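Aryl acylamidase (bacterium CSBL00001, PDB 4YJI) probably hydrolyses the amide bond of aryl acylamides, and binds N-(4-hydroxyphenyl)acetamide in a pocket. Local coordinates at residues S26-V31 / A62-I67; P134-R139 / A350-A355; H441-V446 / G457-G462. The protein carries 1 engineered substitution. All blocks are in the same frame, centred on the assembly; numbering follows the deposited sequence.

Interaction 1 of 3, residues S26-V31 / A62-I67; sequences SPREVV and ALERRI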
loop_
_atom_site.group_PDB
_atom_site.type_symbol
_atom_site.label_atom_id
_atom_site.label_comp_id
_atom_site.label_asym_id
_atom_site.label_seq_id
_atom_site.Cartn_x
_atom_site.Cartn_y
_atom_site.Cartn_z
ATOM N N SER A 26 -0.665 -23.050 -19.078
ATOM C CA SER A 26 -0.900 -23.745 -17.816
ATOM C C SER A 26 -0.477 -22.897 -16.623
ATOM O O SER A 26 0.502 -22.170 -16.710
ATOM C CB SER A 26 -0.126 -25.061 -17.781
ATOM O OG SER A 26 -0.211 -25.654 -16.492
ATOM N N PRO A 27 -1.196 -23.021 -15.489
ATOM C CA PRO A 27 -0.762 -22.429 -14.216
ATOM C C PRO A 27 0.684 -22.812 -13.895
ATOM O O PRO A 27 1.418 -22.013 -13.325
ATOM C CB PRO A 27 -1.723 -23.042 -13.190
ATOM C CG PRO A 27 -2.918 -23.407 -13.957
ATOM C CD PRO A 27 -2.484 -23.722 -15.363
ATOM N N ARG A 28 1.085 -24.026 -14.268
ATOM C CA ARG A 28 2.473 -24.457 -14.094
ATOM C C ARG A 28 3.471 -23.524 -14.769
ATOM O O ARG A 28 4.516 -23.198 -14.194
ATOM C CB ARG A 28 2.673 -25.859 -14.654
ATOM C CG ARG A 28 1.943 -26.965 -13.925
ATOM C CD ARG A 28 2.521 -28.275 -14.431
ATOM N NE ARG A 28 1.796 -29.468 -14.007
ATOM C CZ ARG A 28 2.156 -30.218 -12.972
ATOM N NH1 ARG A 28 3.208 -29.867 -12.232
ATOM N NH2 ARG A 28 1.467 -31.317 -12.675
ATOM N N GLU A 29 3.156 -23.117 -15.999
ATOM C CA GLU A 29 4.049 -22.258 -16.766
ATOM C C GLU A 29 4.022 -20.833 -16.213
ATOM O O GLU A 29 5.043 -20.144 -16.204
ATOM C CB GLU A 29 3.685 -22.225 -18.267
ATOM C CG GLU A 29 3.266 -23.538 -18.910
ATOM C CD GLU A 29 2.584 -23.316 -20.270
ATOM O OE1 GLU A 29 3.087 -22.470 -21.048
ATOM O OE2 GLU A 29 1.551 -23.964 -20.555
ATOM N N VAL A 30 2.849 -20.383 -15.774
ATOM C CA VAL A 30 2.762 -19.079 -15.129
ATOM C C VAL A 30 3.725 -19.031 -13.944
ATOM O O VAL A 30 4.496 -18.080 -13.796
ATOM C CB VAL A 30 1.329 -18.758 -14.656
ATOM C CG1 VAL A 30 1.324 -17.475 -13.825
ATOM C CG2 VAL A 30 0.401 -18.626 -15.865
ATOM N N VAL A 31 3.718 -20.078 -13.126
ATOM C CA VAL A 31 4.591 -20.095 -11.953
ATOM C C VAL A 31 6.065 -20.141 -12.359
ATOM O O VAL A 31 6.869 -19.353 -11.855
ATOM C CB VAL A 31 4.243 -21.272 -11.027
ATOM C CG1 VAL A 31 5.318 -21.492 -9.966
ATOM C CG2 VAL A 31 2.880 -21.023 -10.370
ATOM N N ALA A 62 -2.459 -28.512 -8.883
ATOM C CA ALA A 62 -3.847 -28.753 -8.517
ATOM C C ALA A 62 -4.802 -27.887 -9.344
ATOM O O ALA A 62 -5.849 -28.351 -9.779
ATOM C CB ALA A 62 -4.046 -28.502 -7.025
ATOM N N LEU A 63 -4.443 -26.624 -9.548
ATOM C CA LEU A 63 -5.268 -25.735 -10.373
ATOM C C LEU A 63 -5.344 -26.259 -11.804
ATOM O O LEU A 63 -6.419 -26.284 -12.429
ATOM C CB LEU A 63 -4.697 -24.318 -10.354
ATOM C CG LEU A 63 -5.475 -23.281 -11.164
ATOM C CD1 LEU A 63 -6.936 -23.256 -10.737
ATOM C CD2 LEU A 63 -4.829 -21.910 -10.999
ATOM N N GLU A 64 -4.198 -26.694 -12.324
ATOM C CA GLU A 64 -4.160 -27.244 -13.672
ATOM C C GLU A 64 -5.109 -28.437 -13.809
ATOM O O GLU A 64 -5.854 -28.534 -14.790
ATOM C CB GLU A 64 -2.743 -27.659 -14.047
ATOM C CG GLU A 64 -2.638 -28.266 -15.432
ATOM C CD GLU A 64 -1.284 -28.883 -15.688
ATOM O OE1 GLU A 64 -0.491 -28.274 -16.442
ATOM O OE2 GLU A 64 -1.018 -29.979 -15.137
ATOM N N ARG A 65 -5.104 -29.324 -12.817
ATOM C CA ARG A 65 -5.980 -30.500 -12.863
ATOM C C ARG A 65 -7.445 -30.087 -12.917
ATOM O O ARG A 65 -8.224 -30.629 -13.702
ATOM C CB ARG A 65 -5.744 -31.416 -11.659
ATOM C CG ARG A 65 -6.471 -32.766 -11.789
ATOM C CD ARG A 65 -6.607 -33.507 -10.451
ATOM N NE ARG A 65 -7.357 -32.727 -9.474
ATOM C CZ ARG A 65 -8.679 -32.592 -9.488
ATOM N NH1 ARG A 65 -9.397 -33.202 -10.422
ATOM N NH2 ARG A 65 -9.287 -31.848 -8.571
ATOM N N ARG A 66 -7.818 -29.121 -12.085
ATOM C CA ARG A 66 -9.194 -28.657 -12.048
ATOM C C ARG A 66 -9.618 -28.029 -13.372
ATOM O O ARG A 66 -10.747 -28.228 -13.828
ATOM C CB ARG A 66 -9.399 -27.661 -10.901
ATOM C CG ARG A 66 -9.571 -28.336 -9.538
ATOM C CD ARG A 66 -9.970 -27.343 -8.463
ATOM N NE ARG A 66 -8.825 -26.620 -7.925
ATOM C CZ ARG A 66 -8.727 -25.293 -7.859
ATOM N NH1 ARG A 66 -9.717 -24.519 -8.304
ATOM N NH2 ARG A 66 -7.638 -24.733 -7.334
ATOM N N ILE A 67 -8.715 -27.276 -13.987
ATOM C CA ILE A 67 -9.006 -26.664 -15.284
ATOM C C ILE A 67 -9.200 -27.734 -16.368
ATOM O O ILE A 67 -10.147 -27.663 -17.162
ATOM C CB ILE A 67 -7.888 -25.699 -15.709
ATOM C CG1 ILE A 67 -7.883 -24.465 -14.805
ATOM C CG2 ILE A 67 -8.070 -25.266 -17.178
ATOM C CD1 ILE A 67 -6.666 -23.599 -14.992
#
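E64 receives S26 and R28, one on each carboxylate oxygen, at the capped N terminus of helix 27-45. S26 is the N-cap residue and forms a capping box with E29. Helix 53-68 supplies E64. The two helix segments run roughly antiparallel, at 150°, and their axes come within 9.7 Å at closest approach. S26 OG donates to E64 OE1 at 2.6 Å, on its anti side, tilted 31° from the carboxylate plane. R28 NE donates to E64 OE2 at 3.1 Å in a salt bridge. The acceptor lies near the guanidinium plane, but the arginine approaches from above the carboxylate plane. A chi1 of 179° and an extended chain throw the E64 carboxylate straight across to the other helix. Two grips on different oxygens should limit its rotation. Behind this polar pair, P27 CG packs on L63 CG at 3.8 Å and on I67 CD1 at 3.9 Å. Farther out, V20 of helix 13-21 touches both V30 and I67. The cap itself positions the serine. S26 OG accepts from R28 N, so the hydroxyl that serves its own helix also reaches the other one. S26 N in turn donates to E29 OE2 at 2.8 Å.

Interaction 2 of 3, residues P134-R139 / A350-A355; sequences PVYGFR and ADIPDA. With TYL (N-(4-hydroxyphenyl)acetamide (tylenol)), chain C.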
loop_
_atom_site.group_PDB
_atom_site.type_symbol
_atom_site.label_atom_id
_atom_site.label_comp_id
_atom_site.label_asym_id
_atom_site.label_seq_id
_atom_site.Cartn_x
_atom_site.Cartn_y
_atom_site.Cartn_z
ATOM N N PRO A 134 9.869 -1.991 5.910
ATOM C CA PRO A 134 10.687 -1.530 7.037
ATOM C C PRO A 134 10.169 -2.079 8.354
ATOM O O PRO A 134 9.010 -2.498 8.421
ATOM C CB PRO A 134 10.517 -0.014 6.995
ATOM C CG PRO A 134 9.126 0.162 6.451
ATOM C CD PRO A 134 9.037 -0.908 5.369
ATOM N N VAL A 135 10.999 -2.045 9.393
ATOM C CA VAL A 135 10.638 -2.595 10.701
ATOM C C VAL A 135 9.352 -1.997 11.268
ATOM O O VAL A 135 9.220 -0.774 11.379
ATOM C CB VAL A 135 11.784 -2.385 11.721
ATOM C CG1 VAL A 135 11.359 -2.816 13.125
ATOM C CG2 VAL A 135 13.041 -3.137 11.274
ATOM N N TYR A 136 8.402 -2.874 11.602
ATOM C CA TYR A 136 7.090 -2.485 12.134
ATOM C C TYR A 136 6.327 -1.492 11.255
ATOM O O TYR A 136 5.404 -0.822 11.724
ATOM C CB TYR A 136 7.233 -1.903 13.547
ATOM C CG TYR A 136 7.246 -2.952 14.635
ATOM C CD1 TYR A 136 6.119 -3.729 14.885
ATOM C CD2 TYR A 136 8.376 -3.166 15.425
ATOM C CE1 TYR A 136 6.112 -4.693 15.888
ATOM C CE2 TYR A 136 8.378 -4.137 16.434
ATOM C CZ TYR A 136 7.240 -4.894 16.655
ATOM O OH TYR A 136 7.206 -5.862 17.638
ATOM N N GLY A 137 6.706 -1.409 9.981
ATOM C CA GLY A 137 6.078 -0.497 9.039
ATOM C C GLY A 137 6.317 0.975 9.354
ATOM O O GLY A 137 5.645 1.853 8.806
ATOM N N PHE A 138 7.288 1.257 10.214
ATOM C CA PHE A 138 7.333 2.577 10.857
ATOM C C PHE A 138 8.142 3.625 10.080
ATOM O O PHE A 138 8.968 4.330 10.662
ATOM C CB PHE A 138 7.881 2.445 12.285
ATOM C CG PHE A 138 7.235 3.395 13.277
ATOM C CD1 PHE A 138 7.541 4.741 13.269
ATOM C CD2 PHE A 138 6.334 2.929 14.219
ATOM C CE1 PHE A 138 6.951 5.618 14.172
ATOM C CE2 PHE A 138 5.750 3.797 15.130
ATOM C CZ PHE A 138 6.055 5.149 15.097
ATOM N N ARG A 139 7.879 3.736 8.778
ATOM C CA ARG A 139 8.419 4.801 7.924
ATOM C C ARG A 139 7.883 4.667 6.501
ATOM O O ARG A 139 7.409 3.589 6.108
ATOM C CB ARG A 139 9.954 4.789 7.902
ATOM C CG ARG A 139 10.571 3.465 7.492
ATOM C CD ARG A 139 12.094 3.497 7.648
ATOM N NE ARG A 139 12.479 3.650 9.049
ATOM C CZ ARG A 139 13.620 4.194 9.467
ATOM N NH1 ARG A 139 14.508 4.656 8.586
ATOM N NH2 ARG A 139 13.863 4.284 10.774
ATOM N N ALA A 350 19.343 -4.079 18.983
ATOM C CA ALA A 350 19.943 -3.602 17.741
ATOM C C ALA A 350 19.007 -3.766 16.540
ATOM O O ALA A 350 19.186 -3.104 15.520
ATOM C CB ALA A 350 21.254 -4.324 17.475
ATOM N N ASP A 351 18.013 -4.642 16.664
ATOM C CA ASP A 351 17.111 -4.911 15.545
ATOM C C ASP A 351 16.083 -3.792 15.351
ATOM O O ASP A 351 15.411 -3.728 14.322
ATOM C CB ASP A 351 16.398 -6.246 15.747
ATOM C CG ASP A 351 17.352 -7.439 15.665
ATOM O OD1 ASP A 351 18.551 -7.241 15.351
ATOM O OD2 ASP A 351 16.897 -8.577 15.905
ATOM N N ILE A 352 15.973 -2.914 16.343
ATOM C CA ILE A 352 15.023 -1.801 16.307
ATOM C C ILE A 352 15.730 -0.473 16.018
ATOM O O ILE A 352 16.631 -0.085 16.759
ATOM C CB ILE A 352 14.262 -1.665 17.653
ATOM C CG1 ILE A 352 13.590 -2.982 18.069
ATOM C CG2 ILE A 352 13.256 -0.511 17.598
ATOM C CD1 ILE A 352 12.550 -3.512 17.080
ATOM N N PRO A 353 15.311 0.237 14.955
ATOM C CA PRO A 353 15.886 1.552 14.629
ATOM C C PRO A 353 15.734 2.544 15.783
ATOM O O PRO A 353 14.709 2.531 16.466
ATOM C CB PRO A 353 15.069 2.011 13.414
ATOM C CG PRO A 353 14.430 0.772 12.873
ATOM C CD PRO A 353 14.241 -0.156 14.024
ATOM N N ASP A 354 16.741 3.383 16.001
ATOM C CA ASP A 354 16.685 4.378 17.070
ATOM C C ASP A 354 15.473 5.297 16.944
ATOM O O ASP A 354 14.852 5.640 17.943
ATOM C CB ASP A 354 17.964 5.221 17.084
ATOM C CG ASP A 354 19.188 4.428 17.527
ATOM O OD1 ASP A 354 19.012 3.346 18.131
ATOM O OD2 ASP A 354 20.326 4.893 17.275
ATOM N N ALA A 355 15.151 5.705 15.718
ATOM C CA ALA A 355 14.018 6.602 15.483
ATOM C C ALA A 355 12.706 5.972 15.937
ATOM O O ALA A 355 11.795 6.661 16.387
ATOM C CB ALA A 355 13.941 6.988 14.007
HETATM C C1 TYL C . 2.328 0.870 8.510
HETATM C C2 TYL C . 1.669 -0.095 7.755
HETATM C C3 TYL C . 0.966 -1.101 8.403
HETATM C C4 TYL C . 0.938 -1.137 9.791
HETATM C C5 TYL C . 1.605 -0.178 10.541
HETATM C C6 TYL C . 2.311 0.830 9.900
HETATM N N TYL C . 3.056 1.897 7.879
HETATM C C TYL C . 2.529 2.734 6.908
HETATM C CM TYL C . 3.469 3.776 6.340
HETATM O O4 TYL C . 0.228 -2.157 10.456
HETATM O O TYL C . 1.369 2.636 6.537
#
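V135 packs against I352 and P353, joining a loop of tight turns at the ligand pocket to the start of helix 354-362. Segment 134-139 makes a type II turn over P134-G137 and a type I' turn over V135-F138. An inverse gamma turn centred on F138 follows. P353 is the N-cap residue of the helix. With chi1 at 174°, V135 points CG1 away from its backbone N, which carries this methyl to P353 CD at 4.0 Å and to I352 CD1 at 4.2 Å. Its other methyl, CG2, rests on the carbonyl oxygen of D351. The end of I352 comes back toward the loop, and its CD1 also meets the edge of the Y136 ring, 4.3 Å from CE2 and near the ring plane. The hydroxyl of Y136 is hydrogen-bonded to S333, on helix 315-339. R139 starts with CG between the backbone N and the carbonyl carbon (chi1 55°) and bends again at chi3. This brings NH2 beside the proline, 3.7 Å from P353 CB, the two side chains crossing at a slant, with A355 CB a little farther off. NH1 is hydrogen-bonded to T413 O. The segments meet by van der Waals packing, with no polar bond between them, and the polar ends of Y136 and R139 are held from elsewhere. The other side of the loop serves the ligand. G137 has no side chain, and a CB here would crowd ligand atom C1. The G137 carbonyl is the last turn's acceptor, weakly held by R139 N. It also takes the ligand's amide: TYL N donates to G137 O at 2.8 Å.

Interaction 3 of 3, residues H441-V446 / G457-G462; sequences HPSASV and GMLIIG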
loop_
_atom_site.group_PDB
_atom_site.type_symbol
_atom_site.label_atom_id
_atom_site.label_comp_id
_atom_site.label_asym_id
_atom_site.label_seq_id
_atom_site.Cartn_x
_atom_site.Cartn_y
_atom_site.Cartn_z
ATOM N N HIS A 441 -11.707 7.494 5.041
ATOM C CA HIS A 441 -12.125 7.661 3.650
ATOM C C HIS A 441 -11.307 6.797 2.695
ATOM O O HIS A 441 -10.103 6.630 2.875
ATOM C CB HIS A 441 -12.003 9.136 3.232
ATOM C CG HIS A 441 -12.910 10.052 3.992
ATOM N ND1 HIS A 441 -12.698 10.364 5.315
ATOM C CD2 HIS A 441 -14.038 10.707 3.619
ATOM C CE1 HIS A 441 -13.659 11.179 5.729
ATOM N NE2 HIS A 441 -14.488 11.390 4.724
ATOM N N PRO A 442 -11.956 6.275 1.644
ATOM C CA PRO A 442 -11.222 5.515 0.633
ATOM C C PRO A 442 -10.369 6.470 -0.203
ATOM O O PRO A 442 -10.769 7.616 -0.416
ATOM C CB PRO A 442 -12.336 4.893 -0.214
ATOM C CG PRO A 442 -13.449 5.937 -0.142
ATOM C CD PRO A 442 -13.372 6.465 1.286
ATOM N N SER A 443 -9.213 6.013 -0.661
ATOM C CA SER A 443 -8.413 6.829 -1.564
ATOM C C SER A 443 -7.489 5.956 -2.401
ATOM O O SER A 443 -7.188 4.805 -2.038
ATOM C CB SER A 443 -7.604 7.877 -0.781
ATOM O OG SER A 443 -6.598 7.247 -0.029
ATOM N N ALA A 444 -7.062 6.495 -3.536
ATOM C CA ALA A 444 -6.127 5.788 -4.402
ATOM C C ALA A 444 -5.043 6.728 -4.891
ATOM O O ALA A 444 -5.323 7.881 -5.207
ATOM C CB ALA A 444 -6.851 5.173 -5.589
ATOM N N SER A 445 -3.808 6.240 -4.945
ATOM C CA SER A 445 -2.753 7.003 -5.599
ATOM C C SER A 445 -2.687 6.640 -7.080
ATOM O O SER A 445 -2.513 5.462 -7.448
ATOM C CB SER A 445 -1.400 6.776 -4.935
ATOM O OG SER A 445 -0.416 7.590 -5.571
ATOM N N VAL A 446 -2.847 7.659 -7.916
ATOM C CA VAL A 446 -2.824 7.523 -9.371
ATOM C C VAL A 446 -1.553 8.162 -9.941
ATOM O O VAL A 446 -1.202 9.273 -9.561
ATOM C CB VAL A 446 -4.049 8.187 -10.009
ATOM C CG1 VAL A 446 -3.919 8.181 -11.491
ATOM C CG2 VAL A 446 -5.335 7.483 -9.590
ATOM N N GLY A 457 2.760 10.799 -7.643
ATOM C CA GLY A 457 1.368 10.390 -7.609
ATOM C C GLY A 457 0.399 11.488 -7.201
ATOM O O GLY A 457 0.736 12.399 -6.448
ATOM N N MET A 458 -0.823 11.382 -7.699
ATOM C CA MET A 458 -1.929 12.193 -7.214
ATOM C C MET A 458 -2.884 11.311 -6.422
ATOM O O MET A 458 -3.199 10.194 -6.850
ATOM C CB MET A 458 -2.660 12.851 -8.374
ATOM C CG MET A 458 -3.903 13.583 -7.932
ATOM S SD MET A 458 -4.634 14.551 -9.274
ATOM C CE MET A 458 -5.094 13.251 -10.384
ATOM N N LEU A 459 -3.322 11.790 -5.264
ATOM C CA LEU A 459 -4.303 11.055 -4.459
ATOM C C LEU A 459 -5.730 11.481 -4.798
ATOM O O LEU A 459 -6.046 12.668 -4.850
ATOM C CB LEU A 459 -4.041 11.264 -2.967
ATOM C CG LEU A 459 -4.720 10.234 -2.044
ATOM C CD1 LEU A 459 -4.066 8.853 -2.210
ATOM C CD2 LEU A 459 -4.654 10.686 -0.594
ATOM N N ILE A 460 -6.584 10.499 -5.057
ATOM C CA ILE A 460 -8.004 10.735 -5.243
ATOM C C ILE A 460 -8.707 10.228 -3.990
ATOM O O ILE A 460 -8.586 9.056 -3.675
ATOM C CB ILE A 460 -8.556 9.992 -6.474
ATOM C CG1 ILE A 460 -7.795 10.406 -7.736
ATOM C CG2 ILE A 460 -10.070 10.231 -6.596
ATOM C CD1 ILE A 460 -8.309 9.740 -9.020
ATOM N N ILE A 461 -9.414 11.100 -3.280
ATOM C CA ILE A 461 -10.136 10.712 -2.061
ATOM C C ILE A 461 -11.643 10.775 -2.276
ATOM O O ILE A 461 -12.178 11.765 -2.808
ATOM C CB ILE A 461 -9.765 11.617 -0.859
ATOM C CG1 ILE A 461 -8.248 11.692 -0.672
ATOM C CG2 ILE A 461 -10.410 11.120 0.431
ATOM C CD1 ILE A 461 -7.831 12.642 0.442
ATOM N N GLY A 462 -12.344 9.715 -1.874
ATOM C CA GLY A 462 -13.797 9.742 -1.919
ATOM C C GLY A 462 -14.456 9.921 -0.562
ATOM O O GLY A 462 -13.793 9.839 0.479
#
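The torsions of V446 and I460 bring their methyls together on one face of a beta hairpin. V446 CG2 is anti to the carbonyl carbon. I460 keeps its chain extended to CD1 (chi2 -178°), and the two methyls stand 3.8 Å apart. On the other face a chi1 of -163° swings L459 CG away from the backbone N, and a turned chi2 leads CD1 back over the neighbouring strand. There CD1 lies 3.4 Å from A444 O and 3.7 Å from S443 OG. With an alanine here both methyls would be lost, which would probably open a gap beside S443 and over the A444 carbonyl. The strands 443-451 and 454-462 are antiparallel. A444 with I460 and V446 with M458 are hydrogen-bonded pairs; S443 with I461 and S445 with L459 are non-hydrogen-bonded pairs. Five backbone bonds cross, among them V446 N to M458 O at 2.8 Å. One of the five runs from G462 N to P442 O. Beyond it, H441 turns its ring edge to G462 O, with CD2 3.3 Å away. The hydroxyls of S443 and S445 are bonded to Q201 on strand 198-201 and T399 just after strand 394-398, the strands flanking the hairpin. The backbones of S443 and L459, for example, also bond outward to these strands. G462 O is the exception: it is buried, has no hydrogen-bond partner in the model and lies against H441 CD2 and P442 CD.

Overall arrangement
The chain meets the three contacts in series, and none nests in or crosses another. Interaction 1 comes first. It closes a loop of 30 residues, which holds most of helix 27-45, strand 48-51 and the first part of helix 53-68. The centre of this contact is about 28 Å from the centre of the chain. Interaction 2 closes a much longer loop of 210 residues. It joins the segment after strand 126-131 to the beginning of helix 354-362, beside the ligand. Interaction 3 closes a short hairpin within the large mixed sheet. Interactions 2 and 3 lie on opposite sides of the chain centre, their nearest atoms about 14 Å apart.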